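Local atomic coordinates of diphosphomevalonate decarboxylase, putative (Trypanosoma brucei, PDB entry 2HKE), a protein that probably catalyses the ATP-dependent decarboxylation of (R)-5-diphosphomevalonate to isopentenyl diphosphate, the isoprenoid and sterol precursor made by the mevalonate pathway. Residues 10-15 against 39-44; 44-49 against 104-109; 269-274 against 347-352. The protein carries 1 engineered substitution. All coordinates share one frame; numbering follows the deposited sequence.

Overall arrangement
Interactions 1 and 2 lie in the N-terminal domain, where both reach the sheet that contains the neighbouring strands 5-15 and 48-55. They touch each other, their centres about 11 Å apart: Ala-10 N probably bonds Ser-48 O, and Ile-12 packs on Phe-106. Interaction 1 is buried and relies on antiparallel backbone bonds with aliphatic cover. In interaction 2, partly buried, an asparagine side chain and two phenylalanine rings do most of the work. Interaction 3 joins a helix to a loop at the surface of the C-terminal domain, about 27 Å from interaction 1 between centres; it is made by Ile-349, a histidine face and an arginine, with a sulfate, probably from the crystallisation liquor, bound beside them.

Interaction 1 of 3, residues 10-15 against 39-44; sequences APINIA and ITLSAS. With SO4 (sulfate ion), chain E.
Ile-14 N donates to Ile-39 O at 2.9 Å, and the same carbonyl oxygen is approached by Asn-13 CA at 3.3 Å. Ile-39 N returns a bond to Ile-14 O, which completes the antiparallel hydrogen-bonded pair; Asn-13 and Thr-40 form the adjoining non-hydrogen-bonded pair. Regular pairing then gives way. Leu-41 N still reaches Ile-12 O (3.1 Å), but farther along a water joins Ile-12 N to Ser-42 O, bridging the backbones where they no longer bond directly. Pro-11 packs on the facing segment here, its CB against Leu-41 O and its CG against Thr-40 CG2 (3.6 Å). Ile-12 carries CG1 between its backbone N and carbonyl carbon (chi1 59°), and this branch meets Leu-41 CD1 at 4.0 Å. At the far end Ser-42 forms an ST turn, its OG accepting from Ser-44 N, and a sulfate, probably from the crystallisation liquor, binds Ser-42 OG through O2 (2.6 Å) and Ala-43 N through O1. The pair joins strands 5-15 and 36-40 in the N-terminal domain of the GHMP-type two-domain fold: Asn-13 OD1 bonds Arg-149, Ile-12 touches Ser-117 of helix 114-130, and Ile-14 and Ile-39 face the C-terminal domain, packing on strand 298-303.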
loop_
_atom_site.group_PDB
_atom_site.type_symbol
_atom_site.label_atom_id
_atom_site.label_comp_id
_atom_site.label_asym_id
_atom_site.label_seq_id
_atom_site.Cartn_x
_atom_site.Cartn_y
_atom_site.Cartn_z
ATOM N N ALA A 10 1.036 6.299 -10.411
ATOM C CA ALA A 10 1.671 5.818 -9.191
ATOM C C ALA A 10 1.176 4.425 -8.804
ATOM O O ALA A 10 -0.016 4.102 -8.959
ATOM C CB ALA A 10 1.449 6.808 -8.053
ATOM N N PRO A 11 2.055 3.620 -8.186
ATOM C CA PRO A 11 1.702 2.273 -7.725
ATOM C C PRO A 11 1.182 2.257 -6.286
ATOM O O PRO A 11 1.432 3.206 -5.529
ATOM C CB PRO A 11 3.053 1.597 -7.727
ATOM C CG PRO A 11 3.972 2.661 -7.202
ATOM C CD PRO A 11 3.454 3.948 -7.858
ATOM N N ILE A 12 0.542 1.160 -5.878
ATOM C CA ILE A 12 0.299 0.984 -4.433
ATOM C C ILE A 12 1.564 0.510 -3.733
ATOM O O ILE A 12 2.543 0.156 -4.358
ATOM C CB ILE A 12 -0.887 0.012 -4.161
ATOM C CG1 ILE A 12 -0.649 -1.359 -4.770
ATOM C CG2 ILE A 12 -2.199 0.620 -4.688
ATOM C CD1 ILE A 12 -1.689 -2.368 -4.349
ATOM N N ASN A 13 1.519 0.428 -2.401
ATOM C CA ASN A 13 2.589 -0.163 -1.650
ATOM C C ASN A 13 1.965 -0.976 -0.531
ATOM O O ASN A 13 0.741 -0.830 -0.224
ATOM C CB ASN A 13 3.534 0.926 -1.081
ATOM C CG ASN A 13 2.891 1.795 -0.030
ATOM O OD1 ASN A 13 2.795 1.398 1.114
ATOM N ND2 ASN A 13 2.451 2.992 -0.407
ATOM N N ILE A 14 2.755 -1.873 0.027
ATOM C CA ILE A 14 2.294 -2.697 1.148
ATOM C C ILE A 14 3.217 -2.531 2.331
ATOM O O ILE A 14 4.381 -2.881 2.257
ATOM C CB ILE A 14 2.081 -4.195 0.769
ATOM C CG1 ILE A 14 1.564 -5.008 1.981
ATOM C CG2 ILE A 14 3.379 -4.835 0.201
ATOM C CD1 ILE A 14 0.146 -4.533 2.436
ATOM N N ALA A 15 2.670 -2.020 3.447
ATOM C CA ALA A 15 3.437 -1.894 4.673
ATOM C C ALA A 15 3.646 -3.256 5.316
ATOM O O ALA A 15 2.667 -3.984 5.527
ATOM C CB ALA A 15 2.748 -1.023 5.683
ATOM N N ILE A 39 6.947 -2.098 0.957
ATOM C CA ILE A 39 7.460 -2.436 -0.358
ATOM C C ILE A 39 6.561 -1.778 -1.380
ATOM O O ILE A 39 5.334 -1.948 -1.390
ATOM C CB ILE A 39 7.474 -3.967 -0.590
ATOM C CG1 ILE A 39 8.400 -4.664 0.394
ATOM C CG2 ILE A 39 7.909 -4.344 -2.050
ATOM C CD1 ILE A 39 8.476 -6.138 0.191
ATOM N N THR A 40 7.174 -1.077 -2.326
ATOM C CA THR A 40 6.440 -0.515 -3.408
ATOM C C THR A 40 6.173 -1.587 -4.489
ATOM O O THR A 40 7.075 -2.314 -4.844
ATOM C CB THR A 40 7.279 0.613 -4.013
ATOM O OG1 THR A 40 7.610 1.539 -2.978
ATOM C CG2 THR A 40 6.511 1.282 -5.134
ATOM N N LEU A 41 4.951 -1.679 -4.966
ATOM C CA LEU A 41 4.580 -2.679 -5.948
ATOM C C LEU A 41 4.785 -2.084 -7.360
ATOM O O LEU A 41 4.957 -0.870 -7.515
ATOM C CB LEU A 41 3.133 -3.084 -5.776
ATOM C CG LEU A 41 2.799 -3.889 -4.519
ATOM C CD1 LEU A 41 1.550 -4.751 -4.999
ATOM C CD2 LEU A 41 3.936 -4.727 -4.060
ATOM N N SER A 42 4.762 -2.958 -8.362
ATOM C CA SER A 42 4.691 -2.546 -9.756
ATOM C C SER A 42 3.424 -1.778 -10.074
ATOM O O SER A 42 2.371 -2.058 -9.520
ATOM C CB SER A 42 4.771 -3.769 -10.685
ATOM O OG SER A 42 4.756 -3.348 -12.037
ATOM N N ALA A 43 3.540 -0.806 -10.994
ATOM C CA ALA A 43 2.390 -0.089 -11.514
ATOM C C ALA A 43 1.750 -0.850 -12.678
ATOM O O ALA A 43 0.922 -0.298 -13.371
ATOM C CB ALA A 43 2.798 1.324 -11.973
ATOM N N SER A 44 2.163 -2.084 -12.922
ATOM C CA SER A 44 1.470 -2.880 -13.924
ATOM C C SER A 44 1.131 -4.247 -13.329
ATOM O O SER A 44 1.983 -4.877 -12.699
ATOM C CB SER A 44 2.300 -2.978 -15.217
ATOM O OG SER A 44 2.947 -4.237 -15.342
HETATM S S SO4 E . 7.123 -0.740 -12.426
HETATM O O1 SO4 E . 6.047 0.142 -11.973
HETATM O O2 SO4 E . 6.498 -1.844 -13.165
HETATM O O3 SO4 E . 7.931 0.031 -13.388
HETATM O O4 SO4 E . 7.963 -1.404 -11.417
HETATM O O HOH W 1 0.255 -0.610 -8.160
#

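Interaction 2 of 3, residues 44-49 against 104-109; sequences SPFRSK and NNFPTA
Phe-46 and Phe-106 make the tight part of this contact. Phe-46 CB sits over one face of the Phe-106 ring, toward its rim and 3.3 Å from CE2, while the two ring planes meet obliquely at 42°. CD of Pro-107 covers the centre of the Phe-46 ring in a CH-pi contact, 3.6 Å from the centroid, and Pro-45 CG lies over the opposite face, so the ring is held between two prolines. Asn-105 grips the turning backbone with both ends of its amide: OD1 accepts from Arg-47 N (2.9 Å) in the carbonyl plane, and ND2 donates to Pro-45 O (3.0 Å). Its CG stands between the backbone N and carbonyl carbon (chi1 66°), which directs the amide toward the backbone of residues 45-47. The other side is looser. Arg-47 bends at chi2 and lays its guanidinium across the Asn-105 amide, with planes 35° apart, and forms a salt bridge with Glu-9; the backbone bond from Asn-105 N to Arg-47 O is weak at 3.3 Å. On the Phe-106 side, a water bonded to Ser-48 OG makes a weak bond to Asn-104 ND2; Ser-117 OG of helix 114-130 also bonds this hydroxyl. The contact lies where the chain enters strand 48-55 and leaves strand 97-104, with Phe-106 packed on Ile-12 of strand 5-15 and the same helix, and Phe-46 on Met-358 and Leu-360 of strand 358-363.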
loop_
_atom_site.group_PDB
_atom_site.type_symbol
_atom_site.label_atom_id
_atom_site.label_comp_id
_atom_site.label_asym_id
_atom_site.label_seq_id
_atom_site.Cartn_x
_atom_site.Cartn_y
_atom_site.Cartn_z
ATOM N N SER A 44 2.163 -2.084 -12.922
ATOM C CA SER A 44 1.470 -2.880 -13.924
ATOM C C SER A 44 1.131 -4.247 -13.329
ATOM O O SER A 44 1.983 -4.877 -12.699
ATOM C CB SER A 44 2.300 -2.978 -15.217
ATOM O OG SER A 44 2.947 -4.237 -15.342
ATOM N N PRO A 45 -0.095 -4.726 -13.554
ATOM C CA PRO A 45 -1.087 -4.125 -14.452
ATOM C C PRO A 45 -1.904 -2.982 -13.878
ATOM O O PRO A 45 -2.438 -2.207 -14.662
ATOM C CB PRO A 45 -2.000 -5.310 -14.807
ATOM C CG PRO A 45 -1.911 -6.201 -13.552
ATOM C CD PRO A 45 -0.565 -6.000 -12.967
ATOM N N PHE A 46 -1.980 -2.863 -12.537
ATOM C CA PHE A 46 -2.868 -1.900 -11.886
ATOM C C PHE A 46 -2.109 -0.714 -11.269
ATOM O O PHE A 46 -1.078 -0.897 -10.620
ATOM C CB PHE A 46 -3.705 -2.574 -10.798
ATOM C CG PHE A 46 -4.446 -3.799 -11.281
ATOM C CD1 PHE A 46 -5.214 -3.749 -12.428
ATOM C CD2 PHE A 46 -4.321 -5.004 -10.617
ATOM C CE1 PHE A 46 -5.867 -4.889 -12.889
ATOM C CE2 PHE A 46 -4.971 -6.126 -11.062
ATOM C CZ PHE A 46 -5.751 -6.071 -12.166
ATOM N N ARG A 47 -2.696 0.468 -11.425
ATOM C CA ARG A 47 -2.087 1.719 -10.970
ATOM C C ARG A 47 -3.145 2.817 -10.890
ATOM O O ARG A 47 -4.266 2.668 -11.429
ATOM C CB ARG A 47 -0.935 2.125 -11.900
ATOM C CG ARG A 47 -1.347 2.722 -13.249
ATOM C CD ARG A 47 -2.091 1.755 -14.167
ATOM N NE ARG A 47 -2.663 2.416 -15.363
ATOM C CZ ARG A 47 -3.816 3.105 -15.424
ATOM N NH1 ARG A 47 -4.581 3.314 -14.360
ATOM N NH2 ARG A 47 -4.197 3.629 -16.583
ATOM N N SER A 48 -2.804 3.929 -10.229
ATOM C CA SER A 48 -3.601 5.140 -10.330
ATOM C C SER A 48 -2.922 6.094 -11.288
ATOM O O SER A 48 -1.707 6.103 -11.427
ATOM C CB SER A 48 -3.830 5.861 -9.012
ATOM O OG SER A 48 -4.351 4.975 -8.059
ATOM N N LYS A 49 -3.742 6.909 -11.921
ATOM C CA LYS A 49 -3.278 7.860 -12.891
ATOM C C LYS A 49 -3.991 9.171 -12.608
ATOM O O LYS A 49 -5.204 9.178 -12.369
ATOM C CB LYS A 49 -3.615 7.338 -14.270
ATOM C CG LYS A 49 -3.288 8.282 -15.416
ATOM C CD LYS A 49 -3.264 7.421 -16.710
ATOM C CE LYS A 49 -3.320 8.200 -17.937
ATOM N NZ LYS A 49 -3.530 7.253 -19.110
ATOM N N ASN A 104 -8.232 5.124 -11.613
ATOM C CA ASN A 104 -7.388 3.944 -11.449
ATOM C C ASN A 104 -8.061 2.770 -12.123
ATOM O O ASN A 104 -9.244 2.848 -12.421
ATOM C CB ASN A 104 -7.110 3.664 -9.957
ATOM C CG ASN A 104 -8.276 2.988 -9.257
ATOM O OD1 ASN A 104 -8.551 1.828 -9.513
ATOM N ND2 ASN A 104 -8.951 3.711 -8.384
ATOM N N ASN A 105 -7.306 1.717 -12.376
ATOM C CA ASN A 105 -7.836 0.523 -13.055
ATOM C C ASN A 105 -7.829 -0.717 -12.154
ATOM O O ASN A 105 -7.805 -1.835 -12.639
ATOM C CB ASN A 105 -7.060 0.257 -14.334
ATOM C CG ASN A 105 -5.617 -0.137 -14.088
ATOM O OD1 ASN A 105 -5.048 0.098 -12.998
ATOM N ND2 ASN A 105 -5.008 -0.771 -15.088
ATOM N N PHE A 106 -7.847 -0.525 -10.847
ATOM C CA PHE A 106 -7.897 -1.666 -9.951
ATOM C C PHE A 106 -9.282 -2.255 -10.089
ATOM O O PHE A 106 -10.277 -1.511 -10.155
ATOM C CB PHE A 106 -7.638 -1.278 -8.502
ATOM C CG PHE A 106 -6.187 -1.020 -8.211
ATOM C CD1 PHE A 106 -5.669 0.249 -8.299
ATOM C CD2 PHE A 106 -5.347 -2.068 -7.861
ATOM C CE1 PHE A 106 -4.304 0.490 -8.055
ATOM C CE2 PHE A 106 -3.994 -1.849 -7.593
ATOM C CZ PHE A 106 -3.473 -0.566 -7.710
ATOM N N PRO A 107 -9.365 -3.591 -10.114
ATOM C CA PRO A 107 -10.683 -4.224 -10.151
ATOM C C PRO A 107 -11.577 -3.680 -9.057
ATOM O O PRO A 107 -11.149 -3.521 -7.908
ATOM C CB PRO A 107 -10.373 -5.694 -9.902
ATOM C CG PRO A 107 -9.031 -5.856 -10.421
ATOM C CD PRO A 107 -8.288 -4.591 -10.094
ATOM N N THR A 108 -12.817 -3.358 -9.420
ATOM C CA THR A 108 -13.744 -2.794 -8.460
ATOM C C THR A 108 -14.098 -3.897 -7.438
ATOM O O THR A 108 -14.147 -5.116 -7.770
ATOM C CB THR A 108 -15.000 -2.239 -9.191
ATOM O OG1 THR A 108 -15.758 -1.401 -8.310
ATOM C CG2 THR A 108 -15.848 -3.374 -9.684
ATOM N N ALA A 109 -14.310 -3.488 -6.197
ATOM C CA ALA A 109 -14.693 -4.415 -5.124
ATOM C C ALA A 109 -13.521 -5.216 -4.538
ATOM O O ALA A 109 -13.725 -5.950 -3.582
ATOM C CB ALA A 109 -15.784 -5.365 -5.586
HETATM O O HOH W 2 -6.753 6.036 -7.214
#

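Interaction 3 of 3, residues 269-274 against 347-352; sequences SYAMIR and KLIDHP. With SO4 (sulfate ion), chain D.
Ala-271 sets its CB squarely over one face of the His-351 imidazole, 3.5 Å from the ring centroid and 10° off the normal, in a CH-pi contact. Pro-352 CD covers the opposite face nearer the rim, so the ring is sandwiched, while NE2 bonds Asp-268 and ND1 bonds a water lying in the ring plane at 2.7 Å. The same water takes a hydrogen bond from Arg-274 NH2 (3.0 Å), joining the helix and loop through solvent. Ile-349 fits beside the helix with both branches: CD1 touches Ala-271 O at 3.5 Å, and CG2 rests on Arg-274 CB at 3.8 Å. A bend at chi3 (-47°) turns the Arg-274 guanidinium to a sulfate, probably from the crystallisation liquor. NE donates to O3 and O4, NH2 to O3, and Asp-350 N to that same O3 at 2.9 Å; the anion thus bridges a helix side chain and a loop backbone in this crystal, and would probably offset part of the arginine's charge. At the surface of the GHMP C-terminal domain, the contact sets helix 267-283 against the loop that leads from helix 330-338 to strand 358-363; next to it, Leu-348 packs along later turns of the same helix, and Ile-349 also meets His-317 of helix 307-317.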
loop_
_atom_site.group_PDB
_atom_site.type_symbol
_atom_site.label_atom_id
_atom_site.label_comp_id
_atom_site.label_asym_id
_atom_site.label_seq_id
_atom_site.Cartn_x
_atom_site.Cartn_y
_atom_site.Cartn_z
ATOM N N SER A 269 -9.467 -14.977 5.510
ATOM C CA SER A 269 -8.208 -14.386 6.009
ATOM C C SER A 269 -7.495 -15.295 6.994
ATOM O O SER A 269 -6.290 -15.558 6.869
ATOM C CB SER A 269 -8.466 -13.037 6.687
ATOM O OG SER A 269 -9.144 -12.175 5.819
ATOM N N TYR A 270 -8.229 -15.753 8.008
ATOM C CA TYR A 270 -7.658 -16.596 9.042
ATOM C C TYR A 270 -7.233 -17.945 8.512
ATOM O O TYR A 270 -6.193 -18.482 8.932
ATOM C CB TYR A 270 -8.610 -16.775 10.249
ATOM C CG TYR A 270 -8.998 -15.497 10.944
ATOM C CD1 TYR A 270 -8.030 -14.620 11.417
ATOM C CD2 TYR A 270 -10.339 -15.154 11.121
ATOM C CE1 TYR A 270 -8.379 -13.435 12.055
ATOM C CE2 TYR A 270 -10.699 -13.953 11.761
ATOM C CZ TYR A 270 -9.725 -13.123 12.238
ATOM O OH TYR A 270 -10.085 -11.954 12.870
ATOM N N ALA A 271 -7.986 -18.476 7.549
ATOM C CA ALA A 271 -7.563 -19.727 6.944
ATOM C C ALA A 271 -6.240 -19.536 6.164
ATOM O O ALA A 271 -5.407 -20.422 6.139
ATOM C CB ALA A 271 -8.630 -20.215 6.008
ATOM N N MET A 272 -6.087 -18.386 5.515
ATOM C CA MET A 272 -4.832 -18.074 4.811
ATOM C C MET A 272 -3.676 -18.020 5.773
ATOM O O MET A 272 -2.590 -18.516 5.464
ATOM C CB MET A 272 -4.961 -16.789 3.969
ATOM C CG MET A 272 -5.620 -17.018 2.617
ATOM S SD MET A 272 -4.735 -18.048 1.452
ATOM C CE MET A 272 -3.322 -16.964 1.022
ATOM N N ILE A 273 -3.894 -17.469 6.965
ATOM C CA ILE A 273 -2.847 -17.418 7.954
ATOM C C ILE A 273 -2.478 -18.860 8.331
ATOM O O ILE A 273 -1.322 -19.209 8.334
ATOM C CB ILE A 273 -3.284 -16.631 9.182
ATOM C CG1 ILE A 273 -3.413 -15.141 8.858
ATOM C CG2 ILE A 273 -2.361 -16.935 10.366
ATOM C CD1 ILE A 273 -4.028 -14.345 9.974
ATOM N N ARG A 274 -3.483 -19.684 8.649
ATOM C CA ARG A 274 -3.226 -21.068 9.004
ATOM C C ARG A 274 -2.493 -21.821 7.908
ATOM O O ARG A 274 -1.589 -22.625 8.220
ATOM C CB ARG A 274 -4.531 -21.803 9.349
ATOM C CG ARG A 274 -5.197 -21.224 10.542
ATOM C CD ARG A 274 -6.123 -22.224 11.250
ATOM N NE ARG A 274 -7.001 -22.924 10.324
ATOM C CZ ARG A 274 -8.123 -22.426 9.830
ATOM N NH1 ARG A 274 -8.520 -21.220 10.173
ATOM N NH2 ARG A 274 -8.862 -23.159 9.003
ATOM N N LYS A 347 -4.038 -30.567 1.445
ATOM C CA LYS A 347 -4.773 -30.720 2.682
ATOM C C LYS A 347 -3.929 -30.302 3.890
ATOM O O LYS A 347 -3.749 -31.069 4.845
ATOM C CB LYS A 347 -5.318 -32.170 2.798
ATOM C CG LYS A 347 -6.376 -32.506 1.730
ATOM C CD LYS A 347 -7.756 -31.829 2.032
ATOM C CE LYS A 347 -8.803 -31.981 0.850
ATOM N NZ LYS A 347 -8.306 -31.596 -0.538
ATOM N N LEU A 348 -3.437 -29.071 3.861
ATOM C CA LEU A 348 -2.633 -28.564 4.966
ATOM C C LEU A 348 -3.511 -27.973 6.064
ATOM O O LEU A 348 -3.065 -27.799 7.167
ATOM C CB LEU A 348 -1.638 -27.513 4.466
ATOM C CG LEU A 348 -0.561 -28.007 3.497
ATOM C CD1 LEU A 348 0.268 -26.842 2.979
ATOM C CD2 LEU A 348 0.324 -29.049 4.161
ATOM N N ILE A 349 -4.694 -27.511 5.664
ATOM C CA ILE A 349 -5.714 -26.975 6.563
ATOM C C ILE A 349 -7.054 -27.578 6.205
ATOM O O ILE A 349 -7.220 -28.127 5.126
ATOM C CB ILE A 349 -5.838 -25.424 6.512
ATOM C CG1 ILE A 349 -6.280 -24.928 5.135
ATOM C CG2 ILE A 349 -4.507 -24.791 6.979
ATOM C CD1 ILE A 349 -6.716 -23.446 5.102
ATOM N N ASP A 350 -7.998 -27.404 7.120
ATOM C CA ASP A 350 -9.389 -27.723 6.929
ATOM C C ASP A 350 -10.145 -26.410 6.719
ATOM O O ASP A 350 -10.307 -25.642 7.667
ATOM C CB ASP A 350 -9.912 -28.410 8.223
ATOM C CG ASP A 350 -11.375 -28.801 8.145
ATOM O OD1 ASP A 350 -11.982 -28.773 7.029
ATOM O OD2 ASP A 350 -11.921 -29.156 9.235
ATOM N N HIS A 351 -10.582 -26.151 5.487
ATOM C CA HIS A 351 -11.346 -24.947 5.174
ATOM C C HIS A 351 -12.077 -25.200 3.868
ATOM O O HIS A 351 -11.527 -25.867 2.964
ATOM C CB HIS A 351 -10.418 -23.715 5.035
ATOM C CG HIS A 351 -11.146 -22.420 4.882
ATOM N ND1 HIS A 351 -11.745 -21.790 5.950
ATOM C CD2 HIS A 351 -11.320 -21.594 3.815
ATOM C CE1 HIS A 351 -12.291 -20.654 5.543
ATOM N NE2 HIS A 351 -12.043 -20.507 4.254
ATOM N N PRO A 352 -13.308 -24.689 3.730
ATOM C CA PRO A 352 -13.991 -24.835 2.445
ATOM C C PRO A 352 -13.227 -24.289 1.228
ATOM O O PRO A 352 -12.692 -23.156 1.287
ATOM C CB PRO A 352 -15.255 -24.005 2.637
ATOM C CG PRO A 352 -15.477 -24.060 4.081
ATOM C CD PRO A 352 -14.149 -23.971 4.706
HETATM S S SO4 D . -6.757 -26.528 10.561
HETATM O O1 SO4 D . -7.513 -26.753 11.786
HETATM O O2 SO4 D . -6.221 -27.788 10.095
HETATM O O3 SO4 D . -7.665 -25.938 9.572
HETATM O O4 SO4 D . -5.694 -25.583 10.878
HETATM O O HOH W 3 -11.756 -22.587 8.545
#